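Local coordinates for putative O-acetylhomoserine (Thiol)-lyase (Campylobacter jejuni, PDB 4OC9), which probably uses pyridoxal 5'-phosphate to make homocysteine from O-acetylhomoserine and sulfide, as a member of the trans-sulfuration enzyme family, at residues A86-L95 and R261-A272. Numbering follows the deposited sequence.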
loop_
_atom_site.group_PDB
_atom_site.type_symbol
_atom_site.label_atom_id
_atom_site.label_comp_id
_atom_site.label_asym_id
_atom_site.label_seq_id
_atom_site.Cartn_x
_atom_site.Cartn_y
_atom_site.Cartn_z
ATOM N N ALA D 86 -22.136 -2.083 -0.315
ATOM C CA ALA D 86 -22.337 -0.676 -0.032
ATOM C C ALA D 86 -22.903 0.013 -1.252
ATOM O O ALA D 86 -23.762 0.883 -1.129
ATOM C CB ALA D 86 -21.041 -0.010 0.386
ATOM N N ALA D 87 -22.433 -0.366 -2.435
ATOM C CA ALA D 87 -22.934 0.209 -3.687
ATOM C C ALA D 87 -24.430 -0.129 -3.871
ATOM O O ALA D 87 -25.218 0.730 -4.285
ATOM C CB ALA D 87 -22.129 -0.305 -4.873
ATOM N N CYS D 88 -24.812 -1.385 -3.627
ATOM C CA CYS D 88 -26.225 -1.805 -3.763
ATOM C C CYS D 88 -27.083 -1.028 -2.737
ATOM O O CYS D 88 -28.093 -0.439 -3.086
ATOM C CB CYS D 88 -26.386 -3.309 -3.605
ATOM S SG CYS D 88 -25.614 -4.316 -4.896
ATOM N N PHE D 89 -26.605 -0.968 -1.493
ATOM C CA PHE D 89 -27.277 -0.248 -0.403
ATOM C C PHE D 89 -27.473 1.239 -0.758
ATOM O O PHE D 89 -28.590 1.752 -0.724
ATOM C CB PHE D 89 -26.536 -0.508 0.897
ATOM C CG PHE D 89 -26.936 0.381 2.007
ATOM C CD1 PHE D 89 -28.234 0.427 2.438
ATOM C CD2 PHE D 89 -25.960 1.079 2.721
ATOM C CE1 PHE D 89 -28.593 1.239 3.509
ATOM C CE2 PHE D 89 -26.287 1.868 3.792
ATOM C CZ PHE D 89 -27.621 1.955 4.195
ATOM N N TYR D 90 -26.383 1.916 -1.092
ATOM C CA TYR D 90 -26.411 3.328 -1.486
ATOM C C TYR D 90 -27.324 3.610 -2.671
ATOM O O TYR D 90 -28.000 4.628 -2.688
ATOM C CB TYR D 90 -24.976 3.802 -1.759
ATOM C CG TYR D 90 -24.217 4.238 -0.525
ATOM C CD1 TYR D 90 -24.416 3.613 0.702
ATOM C CD2 TYR D 90 -23.168 5.142 -0.625
ATOM C CE1 TYR D 90 -23.719 4.000 1.823
ATOM C CE2 TYR D 90 -22.439 5.515 0.488
ATOM C CZ TYR D 90 -22.714 4.934 1.707
ATOM O OH TYR D 90 -21.991 5.287 2.822
ATOM N N ALA D 91 -27.365 2.709 -3.643
ATOM C CA ALA D 91 -28.219 2.909 -4.822
ATOM C C ALA D 91 -29.714 2.852 -4.453
ATOM O O ALA D 91 -30.505 3.691 -4.892
ATOM C CB ALA D 91 -27.907 1.912 -5.897
ATOM N N LEU D 92 -30.070 1.900 -3.608
ATOM C CA LEU D 92 -31.440 1.756 -3.159
ATOM C C LEU D 92 -31.910 2.916 -2.249
ATOM O O LEU D 92 -32.954 3.549 -2.494
ATOM C CB LEU D 92 -31.606 0.402 -2.464
ATOM C CG LEU D 92 -31.408 -0.797 -3.417
ATOM C CD1 LEU D 92 -31.294 -2.122 -2.674
ATOM C CD2 LEU D 92 -32.518 -0.860 -4.458
ATOM N N ILE D 93 -31.138 3.212 -1.204
ATOM C CA ILE D 93 -31.517 4.301 -0.281
ATOM C C ILE D 93 -31.467 5.659 -0.939
ATOM O O ILE D 93 -32.086 6.578 -0.433
ATOM C CB ILE D 93 -30.699 4.336 1.024
ATOM C CG1 ILE D 93 -29.217 4.609 0.711
ATOM C CG2 ILE D 93 -30.916 3.043 1.804
ATOM C CD1 ILE D 93 -28.313 4.626 1.925
ATOM N N ASN D 94 -30.768 5.800 -2.060
ATOM C CA ASN D 94 -30.715 7.104 -2.690
ATOM C C ASN D 94 -32.029 7.333 -3.418
ATOM O O ASN D 94 -32.318 8.443 -3.870
ATOM C CB ASN D 94 -29.592 7.185 -3.718
ATOM C CG ASN D 94 -29.234 8.615 -4.070
ATOM O OD1 ASN D 94 -29.319 9.511 -3.221
ATOM N ND2 ASN D 94 -28.722 8.821 -5.260
ATOM N N LEU D 95 -32.798 6.254 -3.563
ATOM C CA LEU D 95 -34.087 6.257 -4.248
ATOM C C LEU D 95 -35.297 6.006 -3.350
ATOM O O LEU D 95 -36.344 6.609 -3.563
ATOM C CB LEU D 95 -34.080 5.182 -5.330
ATOM C CG LEU D 95 -33.049 5.357 -6.446
ATOM C CD1 LEU D 95 -33.002 4.136 -7.343
ATOM C CD2 LEU D 95 -33.329 6.625 -7.237
ATOM N N ARG D 261 -26.114 13.358 -4.748
ATOM C CA ARG D 261 -26.713 13.009 -3.481
ATOM C C ARG D 261 -25.900 11.900 -2.812
ATOM O O ARG D 261 -25.694 11.916 -1.619
ATOM C CB ARG D 261 -28.228 12.707 -3.591
ATOM C CG ARG D 261 -28.851 12.728 -2.199
ATOM C CD ARG D 261 -30.381 12.889 -2.091
ATOM N NE ARG D 261 -31.151 11.680 -2.115
ATOM C CZ ARG D 261 -31.764 11.115 -1.074
ATOM N NH1 ARG D 261 -31.838 11.654 0.144
ATOM N NH2 ARG D 261 -32.412 9.996 -1.301
ATOM N N VAL D 262 -25.421 10.941 -3.593
ATOM C CA VAL D 262 -24.624 9.854 -3.030
ATOM C C VAL D 262 -23.427 10.443 -2.259
ATOM O O VAL D 262 -23.050 9.952 -1.191
ATOM C CB VAL D 262 -24.078 8.903 -4.116
ATOM C CG1 VAL D 262 -23.132 7.882 -3.500
ATOM C CG2 VAL D 262 -25.198 8.204 -4.861
ATOM N N ILE D 263 -22.835 11.487 -2.811
ATOM C CA ILE D 263 -21.699 12.097 -2.182
ATOM C C ILE D 263 -22.011 12.966 -0.972
ATOM O O ILE D 263 -21.509 12.707 0.146
ATOM C CB ILE D 263 -20.914 12.975 -3.163
ATOM C CG1 ILE D 263 -20.327 12.120 -4.284
ATOM C CG2 ILE D 263 -19.790 13.677 -2.423
ATOM C CD1 ILE D 263 -19.595 12.900 -5.353
ATOM N N ILE D 264 -22.814 13.999 -1.191
ATOM C CA ILE D 264 -23.137 14.944 -0.109
ATOM C C ILE D 264 -23.999 14.377 1.022
ATOM O O ILE D 264 -24.064 14.967 2.105
ATOM C CB ILE D 264 -23.768 16.239 -0.644
ATOM C CG1 ILE D 264 -25.190 16.006 -1.167
ATOM C CG2 ILE D 264 -22.840 16.856 -1.672
ATOM C CD1 ILE D 264 -25.885 17.280 -1.612
ATOM N N THR D 265 -24.646 13.245 0.773
ATOM C CA THR D 265 -25.468 12.662 1.804
ATOM C C THR D 265 -25.030 11.269 2.274
ATOM O O THR D 265 -24.601 11.128 3.416
ATOM C CB THR D 265 -26.947 12.602 1.375
ATOM O OG1 THR D 265 -27.402 13.908 1.009
ATOM C CG2 THR D 265 -27.800 12.061 2.500
ATOM N N TRP D 266 -25.034 10.274 1.385
ATOM C CA TRP D 266 -24.675 8.918 1.794
ATOM C C TRP D 266 -23.192 8.698 2.146
ATOM O O TRP D 266 -22.888 8.023 3.135
ATOM C CB TRP D 266 -25.200 7.930 0.800
ATOM C CG TRP D 266 -26.674 8.187 0.500
ATOM C CD1 TRP D 266 -27.208 8.548 -0.699
ATOM C CD2 TRP D 266 -27.749 8.243 1.438
ATOM N NE1 TRP D 266 -28.545 8.717 -0.587
ATOM C CE2 TRP D 266 -28.909 8.553 0.718
ATOM C CE3 TRP D 266 -27.855 8.007 2.816
ATOM C CZ2 TRP D 266 -30.185 8.658 1.327
ATOM C CZ3 TRP D 266 -29.117 8.102 3.419
ATOM C CH2 TRP D 266 -30.264 8.418 2.668
ATOM N N LEU D 267 -22.274 9.210 1.344
ATOM C CA LEU D 267 -20.867 9.068 1.691
ATOM C C LEU D 267 -20.566 9.970 2.883
ATOM O O LEU D 267 -19.972 9.531 3.850
ATOM C CB LEU D 267 -19.904 9.416 0.543
ATOM C CG LEU D 267 -19.674 8.354 -0.509
ATOM C CD1 LEU D 267 -18.909 8.879 -1.712
ATOM C CD2 LEU D 267 -18.927 7.194 0.147
ATOM N N ARG D 268 -21.018 11.209 2.810
ATOM C CA ARG D 268 -20.746 12.134 3.882
ATOM C C ARG D 268 -21.247 11.722 5.234
ATOM O O ARG D 268 -20.538 11.851 6.218
ATOM C CB ARG D 268 -21.302 13.509 3.553
ATOM C CG ARG D 268 -20.898 14.553 4.572
ATOM C CD ARG D 268 -21.271 15.955 4.124
ATOM N NE ARG D 268 -20.632 16.979 4.977
ATOM C CZ ARG D 268 -20.723 18.301 4.801
ATOM N NH1 ARG D 268 -21.437 18.820 3.806
ATOM N NH2 ARG D 268 -20.091 19.117 5.630
ATOM N N ASP D 269 -22.460 11.195 5.293
ATOM C CA ASP D 269 -23.036 10.808 6.589
ATOM C C ASP D 269 -22.926 9.323 6.978
ATOM O O ASP D 269 -22.888 9.014 8.151
ATOM C CB ASP D 269 -24.512 11.261 6.638
ATOM C CG ASP D 269 -24.695 12.781 6.383
ATOM O OD1 ASP D 269 -23.705 13.542 6.372
ATOM O OD2 ASP D 269 -25.861 13.209 6.185
ATOM N N LEU D 270 -22.978 8.415 6.010
ATOM C CA LEU D 270 -22.889 6.963 6.309
ATOM C C LEU D 270 -21.453 6.459 6.204
ATOM O O LEU D 270 -21.088 5.460 6.837
ATOM C CB LEU D 270 -23.868 6.135 5.489
ATOM C CG LEU D 270 -25.372 6.090 5.857
ATOM C CD1 LEU D 270 -25.871 7.445 6.272
ATOM C CD2 LEU D 270 -26.359 5.470 4.845
ATOM N N GLY D 271 -20.653 7.144 5.390
ATOM C CA GLY D 271 -19.237 6.840 5.260
ATOM C C GLY D 271 -18.635 5.544 4.801
ATOM O O GLY D 271 -17.630 5.111 5.375
ATOM N N ALA D 272 -19.229 4.933 3.793
ATOM C CA ALA D 272 -18.732 3.678 3.239
ATOM C C ALA D 272 -17.757 4.054 2.120
ATOM O O ALA D 272 -17.916 3.718 0.958
ATOM C CB ALA D 272 -19.857 2.834 2.715
#
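In the large PLP-binding domain of this fold-type I enzyme, Tyr-90 of helix 84-93 enters helix 257-270 as a knob in a hole made by Val-262, Trp-266, Leu-267 and Leu-270. The short helical segments cross at 114° with their axes 10.8 Å apart, and the side chains of Tyr-90 and Trp-266 lie between them. Trp-266 CB lies over one face of the tyrosine ring, 3.8 Å from its centroid and close to the ring normal, a CH-pi contact; the indole turns its edge toward that ring. Val-262 CG1 meets the phenol at its edge. The tyrosine hydroxyl accepts the backbone N-H of Ala-272 (N to OH 2.9 Å), just past Gly-271, where positive phi ends the helical run; Trp-266 O also lies 2.9 Å from Tyr-90 OH.

Both helices pack beside the seven-stranded sheet: Ala-87 touches Val-81 and Leu-267 touches Ile-79 on strand 77-81, while Ala-91 rests on Ile-179 of strand 177-181.

Further along, Ile-93 CD1 sits over one indole face, 3.8 Å from the centroid of the six-membered ring, and meets Leu-270 CD2 tip to tip. A chi1 of 63° sets CG1 between the backbone N and the carbonyl carbon, and the chain, extended about chi2, carries CD1 to the indole. At Asn-94, Trp-266 NE1 donates to OD1 (2.9 Å); OD1 lies in the indole plane, whereas NE1 stands 34° off the plane of the amide carbonyl. Arg-261, bent at chi3, sends NH2 to Asn-94 O at 3.0 Å; the N-H...O angle is 167°, but NH2 stands above the carbonyl plane, off the lone pairs. Asn-94 ND2 in turn donates to Phe-258 O. Asp-269 OD2 is hydrogen-bonded to Thr-119 OG1 of the second subunit.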